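Local coordinates for methyl-coenzyme M reductase I beta subunit (Methanosarcina barkeri, PDB 1E6Y), which forms part of methyl-coenzyme M reductase I, which releases methane from methyl-coenzyme M with coenzyme B as reductant in the last step of methanogenesis, at residues R63-R68 with A149-S154; E266-R271 with D333-E338. One frame throughout, in Å; residues are numbered along the deposited sequence.

Contact 1: residues R63-R68 with A149-S154; sequences RQILGR and APIVKS
The loop residues R68 and I65 face I151 on the first turn of helix 149-157, the backbones closest at R68 and I151, whose CA atoms lie 7.4 Å apart. I151 makes most of the contact from the helix side. Its CG1 sits 3.5 Å from R68 NH1, above one face of the guanidinium and displaced toward the rim, so that an aliphatic carbon lies against part of the flat cation. The R68 chain bends at chi2 (-63°) and again at chi3 (-56°), which folds the guanidinium back beside its own CB; I151 CD1 thus meets both ends of the arginine, CB at 3.9 Å and NH2 at 4.0 Å. From the I65 side, CD1 touches I151 CD1 at 4.2 Å, methyl against methyl. The charge of R68 is answered just ahead of the helix, where NH1 forms a salt bridge with D148. Replacing R68 by an alanine would probably leave D148 without its cationic mate and take away the flat group against which I151 CG1 and CD1 rest. M58 also packs on I151. Backbone hydrogen bonding ties I65 to G56, just past helix 46-55. This is loop-on-helix packing within the N-terminal domain, away from the coenzyme sites.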
loop_
_atom_site.group_PDB
_atom_site.type_symbol
_atom_site.label_atom_id
_atom_site.label_comp_id
_atom_site.label_asym_id
_atom_site.label_seq_id
_atom_site.Cartn_x
_atom_site.Cartn_y
_atom_site.Cartn_z
ATOM N N ARG E 63 -20.779 -0.243 -10.319
ATOM C CA ARG E 63 -20.728 1.015 -11.053
ATOM C C ARG E 63 -21.692 1.066 -12.235
ATOM O O ARG E 63 -21.834 0.167 -13.056
ATOM C CB ARG E 63 -19.334 1.334 -11.578
ATOM C CG ARG E 63 -18.343 1.973 -10.642
ATOM C CD ARG E 63 -18.005 1.114 -9.428
ATOM N NE ARG E 63 -16.859 1.670 -8.728
ATOM C CZ ARG E 63 -16.214 1.082 -7.721
ATOM N NH1 ARG E 63 -16.646 -0.107 -7.297
ATOM N NH2 ARG E 63 -15.174 1.661 -7.162
ATOM N N GLN E 64 -22.381 2.202 -12.293
ATOM C CA GLN E 64 -23.151 2.591 -13.462
ATOM C C GLN E 64 -23.208 4.108 -13.561
ATOM O O GLN E 64 -23.545 4.793 -12.595
ATOM C CB GLN E 64 -24.574 2.031 -13.388
ATOM C CG GLN E 64 -25.427 2.425 -14.579
ATOM C CD GLN E 64 -26.775 1.743 -14.596
ATOM O OE1 GLN E 64 -27.382 1.513 -13.552
ATOM N NE2 GLN E 64 -27.267 1.446 -15.791
ATOM N N ILE E 65 -22.823 4.628 -14.722
ATOM C CA ILE E 65 -22.979 6.047 -15.020
ATOM C C ILE E 65 -24.275 6.220 -15.810
ATOM O O ILE E 65 -24.416 5.684 -16.909
ATOM C CB ILE E 65 -21.785 6.579 -15.852
ATOM C CG1 ILE E 65 -20.475 6.352 -15.092
ATOM C CG2 ILE E 65 -21.961 8.063 -16.138
ATOM C CD1 ILE E 65 -19.238 6.641 -15.912
ATOM N N LEU E 66 -25.254 6.875 -15.193
ATOM C CA LEU E 66 -26.573 7.047 -15.795
ATOM C C LEU E 66 -26.588 8.141 -16.860
ATOM O O LEU E 66 -25.884 9.146 -16.738
ATOM C CB LEU E 66 -27.604 7.375 -14.711
ATOM C CG LEU E 66 -27.921 6.272 -13.696
ATOM C CD1 LEU E 66 -28.711 6.854 -12.539
ATOM C CD2 LEU E 66 -28.695 5.148 -14.371
ATOM N N GLY E 67 -27.364 7.913 -17.918
ATOM C CA GLY E 67 -27.661 8.960 -18.883
ATOM C C GLY E 67 -26.595 9.250 -19.922
ATOM O O GLY E 67 -26.630 10.296 -20.568
ATOM N N ARG E 68 -25.689 8.302 -20.142
ATOM C CA ARG E 68 -24.556 8.523 -21.040
ATOM C C ARG E 68 -24.446 7.340 -22.005
ATOM O O ARG E 68 -23.366 6.967 -22.451
ATOM C CB ARG E 68 -23.277 8.742 -20.247
ATOM C CG ARG E 68 -23.264 9.874 -19.227
ATOM C CD ARG E 68 -23.465 11.235 -19.914
ATOM N NE ARG E 68 -22.433 11.374 -20.944
ATOM C CZ ARG E 68 -21.159 11.651 -20.737
ATOM N NH1 ARG E 68 -20.310 11.726 -21.762
ATOM N NH2 ARG E 68 -20.673 11.871 -19.516
ATOM N N ALA E 149 -16.107 10.829 -25.406
ATOM C CA ALA E 149 -14.862 10.063 -25.418
ATOM C C ALA E 149 -14.527 9.387 -24.086
ATOM O O ALA E 149 -14.047 8.255 -24.079
ATOM C CB ALA E 149 -13.699 10.946 -25.865
ATOM N N PRO E 150 -14.796 10.055 -22.946
ATOM C CA PRO E 150 -14.512 9.427 -21.648
ATOM C C PRO E 150 -15.290 8.135 -21.420
ATOM O O PRO E 150 -14.795 7.211 -20.770
ATOM C CB PRO E 150 -14.910 10.503 -20.639
ATOM C CG PRO E 150 -14.725 11.776 -21.377
ATOM C CD PRO E 150 -15.193 11.466 -22.770
ATOM N N ILE E 151 -16.510 8.084 -21.952
ATOM C CA ILE E 151 -17.380 6.918 -21.815
ATOM C C ILE E 151 -16.857 5.741 -22.644
ATOM O O ILE E 151 -16.817 4.607 -22.164
ATOM C CB ILE E 151 -18.836 7.254 -22.247
ATOM C CG1 ILE E 151 -19.401 8.383 -21.377
ATOM C CG2 ILE E 151 -19.722 6.017 -22.146
ATOM C CD1 ILE E 151 -19.492 8.049 -19.897
ATOM N N VAL E 152 -16.423 6.018 -23.872
ATOM C CA VAL E 152 -15.830 4.985 -24.718
ATOM C C VAL E 152 -14.537 4.463 -24.091
ATOM O O VAL E 152 -14.327 3.252 -23.992
ATOM C CB VAL E 152 -15.528 5.523 -26.139
ATOM C CG1 VAL E 152 -14.742 4.491 -26.939
ATOM C CG2 VAL E 152 -16.827 5.856 -26.853
ATOM N N LYS E 153 -13.723 5.383 -23.582
ATOM C CA LYS E 153 -12.436 5.036 -22.992
ATOM C C LYS E 153 -12.602 4.103 -21.796
ATOM O O LYS E 153 -11.944 3.068 -21.721
ATOM C CB LYS E 153 -11.698 6.306 -22.564
ATOM C CG LYS E 153 -10.221 6.101 -22.283
ATOM C CD LYS E 153 -9.971 5.847 -20.812
ATOM C CE LYS E 153 -8.494 5.679 -20.530
ATOM N NZ LYS E 153 -8.243 5.529 -19.074
ATOM N N SER E 154 -13.520 4.447 -20.897
ATOM C CA SER E 154 -13.724 3.667 -19.682
ATOM C C SER E 154 -14.493 2.370 -19.898
ATOM O O SER E 154 -14.413 1.460 -19.073
ATOM C CB SER E 154 -14.430 4.505 -18.620
ATOM O OG SER E 154 -13.484 5.291 -17.919
#

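Contact 2: residues E266-R271 with D333-E338; sequences ESVVRR and DILEKE
V269 and L335 meet where two helices, 261-274 and 323-339, pack in the C-terminal part of the subunit; the axes of the two short segments approach to 11.0 Å and cross at -45°. The two side chains run alongside one another, pointing opposite ways, and the touch is made by single methyls: V269 CG2 lies 3.8 Å from L335 CD1. The bond from CA to CB of L335 does not aim at helix 261-274; CG lies anti to the backbone N (chi1 -180°), and CD1 ends up against the valine. V268 CG1 approaches the same L335 CD1 more loosely, at 4.5 Å, so one leucine methyl serves two successive valines. W299 and A303 of helix 296-318 also pack on L335. E338, one turn on, lends only its aliphatic part to the valine. Its carboxylate is held by the gamma subunit, where OE1 bonds to the Y2 hydroxyl and OE2 to the backbone N of Y6, and Y2 also packs on V269. Farther round helix 323-339, K337 NZ bridges back one turn to D333 OD1 at 2.9 Å, meeting it on the syn side, 17° out of the carboxylate plane. Closest to the valine from E338 is CG, 4.2 Å from V269 CG2.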
loop_
_atom_site.group_PDB
_atom_site.type_symbol
_atom_site.label_atom_id
_atom_site.label_comp_id
_atom_site.label_asym_id
_atom_site.label_seq_id
_atom_site.Cartn_x
_atom_site.Cartn_y
_atom_site.Cartn_z
ATOM N N GLU E 266 4.706 -45.738 -1.710
ATOM C CA GLU E 266 5.349 -47.028 -1.941
ATOM C C GLU E 266 6.030 -47.062 -3.312
ATOM O O GLU E 266 7.188 -47.463 -3.426
ATOM C CB GLU E 266 4.320 -48.156 -1.844
ATOM C CG GLU E 266 4.925 -49.551 -1.794
ATOM C CD GLU E 266 3.877 -50.653 -1.846
ATOM O OE1 GLU E 266 2.689 -50.376 -1.560
ATOM O OE2 GLU E 266 4.238 -51.798 -2.191
ATOM N N SER E 267 5.328 -46.557 -4.325
ATOM C CA SER E 267 5.870 -46.437 -5.677
ATOM C C SER E 267 7.113 -45.555 -5.712
ATOM O O SER E 267 8.108 -45.901 -6.351
ATOM C CB SER E 267 4.818 -45.852 -6.618
ATOM O OG SER E 267 3.741 -46.748 -6.797
ATOM N N VAL E 268 7.037 -44.406 -5.042
ATOM C CA VAL E 268 8.121 -43.429 -5.059
ATOM C C VAL E 268 9.368 -43.972 -4.367
ATOM O O VAL E 268 10.472 -43.870 -4.905
ATOM C CB VAL E 268 7.686 -42.094 -4.388
ATOM C CG1 VAL E 268 8.889 -41.173 -4.182
ATOM C CG2 VAL E 268 6.644 -41.398 -5.253
ATOM N N VAL E 269 9.186 -44.600 -3.208
ATOM C CA VAL E 269 10.320 -45.129 -2.457
ATOM C C VAL E 269 10.946 -46.335 -3.163
ATOM O O VAL E 269 12.167 -46.400 -3.313
ATOM C CB VAL E 269 9.913 -45.518 -1.014
ATOM C CG1 VAL E 269 11.128 -46.006 -0.236
ATOM C CG2 VAL E 269 9.294 -44.319 -0.305
ATOM N N ARG E 270 10.103 -47.225 -3.686
ATOM C CA ARG E 270 10.570 -48.414 -4.397
ATOM C C ARG E 270 11.442 -48.005 -5.582
ATOM O O ARG E 270 12.591 -48.416 -5.709
ATOM C CB ARG E 270 9.399 -49.251 -4.914
ATOM C CG ARG E 270 9.850 -50.510 -5.651
ATOM C CD ARG E 270 8.722 -51.241 -6.326
ATOM N NE ARG E 270 8.106 -50.596 -7.477
ATOM C CZ ARG E 270 6.873 -50.100 -7.518
ATOM N NH1 ARG E 270 6.108 -50.186 -6.439
ATOM N NH2 ARG E 270 6.399 -49.541 -8.625
ATOM N N ARG E 271 10.890 -47.097 -6.400
ATOM C CA ARG E 271 11.638 -46.619 -7.569
ATOM C C ARG E 271 12.899 -45.859 -7.259
ATOM O O ARG E 271 13.927 -45.989 -7.943
ATOM C CB ARG E 271 10.686 -45.776 -8.433
ATOM C CG ARG E 271 9.612 -46.659 -9.074
ATOM C CD ARG E 271 8.489 -45.804 -9.603
ATOM N NE ARG E 271 7.377 -46.460 -10.256
ATOM C CZ ARG E 271 7.332 -46.954 -11.485
ATOM N NH1 ARG E 271 6.246 -47.507 -11.995
ATOM N NH2 ARG E 271 8.426 -46.894 -12.244
ATOM N N ASP E 333 4.657 -35.420 4.215
ATOM C CA ASP E 333 4.683 -35.763 5.634
ATOM C C ASP E 333 4.899 -37.268 5.815
ATOM O O ASP E 333 5.836 -37.690 6.495
ATOM C CB ASP E 333 3.364 -35.332 6.288
ATOM C CG ASP E 333 3.409 -35.354 7.811
ATOM O OD1 ASP E 333 4.455 -35.703 8.400
ATOM O OD2 ASP E 333 2.380 -35.010 8.427
ATOM N N ILE E 334 4.078 -38.063 5.135
ATOM C CA ILE E 334 4.139 -39.519 5.253
ATOM C C ILE E 334 5.398 -40.089 4.591
ATOM O O ILE E 334 5.967 -41.070 5.077
ATOM C CB ILE E 334 2.884 -40.189 4.635
ATOM C CG1 ILE E 334 1.626 -39.713 5.361
ATOM C CG2 ILE E 334 2.977 -41.705 4.757
ATOM C CD1 ILE E 334 0.339 -40.125 4.669
ATOM N N LEU E 335 5.864 -39.437 3.527
ATOM C CA LEU E 335 7.113 -39.826 2.872
ATOM C C LEU E 335 8.291 -39.709 3.830
ATOM O O LEU E 335 9.158 -40.585 3.863
ATOM C CB LEU E 335 7.372 -38.956 1.636
ATOM C CG LEU E 335 8.644 -39.255 0.836
ATOM C CD1 LEU E 335 8.564 -40.653 0.246
ATOM C CD2 LEU E 335 8.819 -38.221 -0.264
ATOM N N GLU E 336 8.328 -38.622 4.600
ATOM C CA GLU E 336 9.391 -38.426 5.577
ATOM C C GLU E 336 9.329 -39.489 6.667
ATOM O O GLU E 336 10.358 -40.013 7.094
ATOM C CB GLU E 336 9.295 -37.036 6.214
ATOM C CG GLU E 336 9.613 -35.883 5.268
ATOM C CD GLU E 336 9.826 -34.564 5.993
ATOM O OE1 GLU E 336 9.376 -34.437 7.151
ATOM O OE2 GLU E 336 10.419 -33.643 5.396
ATOM N N LYS E 337 8.115 -39.803 7.111
ATOM C CA LYS E 337 7.917 -40.797 8.163
ATOM C C LYS E 337 8.206 -42.212 7.677
ATOM O O LYS E 337 8.642 -43.065 8.451
ATOM C CB LYS E 337 6.496 -40.695 8.718
ATOM C CG LYS E 337 6.334 -39.535 9.685
ATOM C CD LYS E 337 4.888 -39.229 9.998
ATOM C CE LYS E 337 4.795 -38.207 11.126
ATOM N NZ LYS E 337 5.526 -36.938 10.816
ATOM N N GLU E 338 8.098 -42.405 6.365
ATOM C CA GLU E 338 8.401 -43.686 5.738
ATOM C C GLU E 338 9.902 -43.915 5.556
ATOM O O GLU E 338 10.375 -45.046 5.667
ATOM C CB GLU E 338 7.688 -43.781 4.382
ATOM C CG GLU E 338 7.945 -45.073 3.608
ATOM C CD GLU E 338 7.523 -46.319 4.370
ATOM O OE1 GLU E 338 8.310 -47.284 4.403
ATOM O OE2 GLU E 338 6.403 -46.343 4.919
#

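In the fold
Contacts 1 and 2 stand on opposite sides of the chain's centre, their own centres about 60 Å apart and their nearest atoms about 43 Å apart, and they share no helix or loop. Both are buried, yet far from the chain's centre, where partner subunits do part of the covering. Contact 1, in the N-terminal domain, sets an irregular loop on a helix and mixes aliphatic carbon with a cation; contact 2, in the C-terminal domain, joins two helices through aliphatic carbon alone. Charge is placed differently too: at 63-68/149-154 it lies in the interface, whereas at 266-271/333-338 the charged groups are paired away from the apolar touch, within their own helix or with other helices and chains.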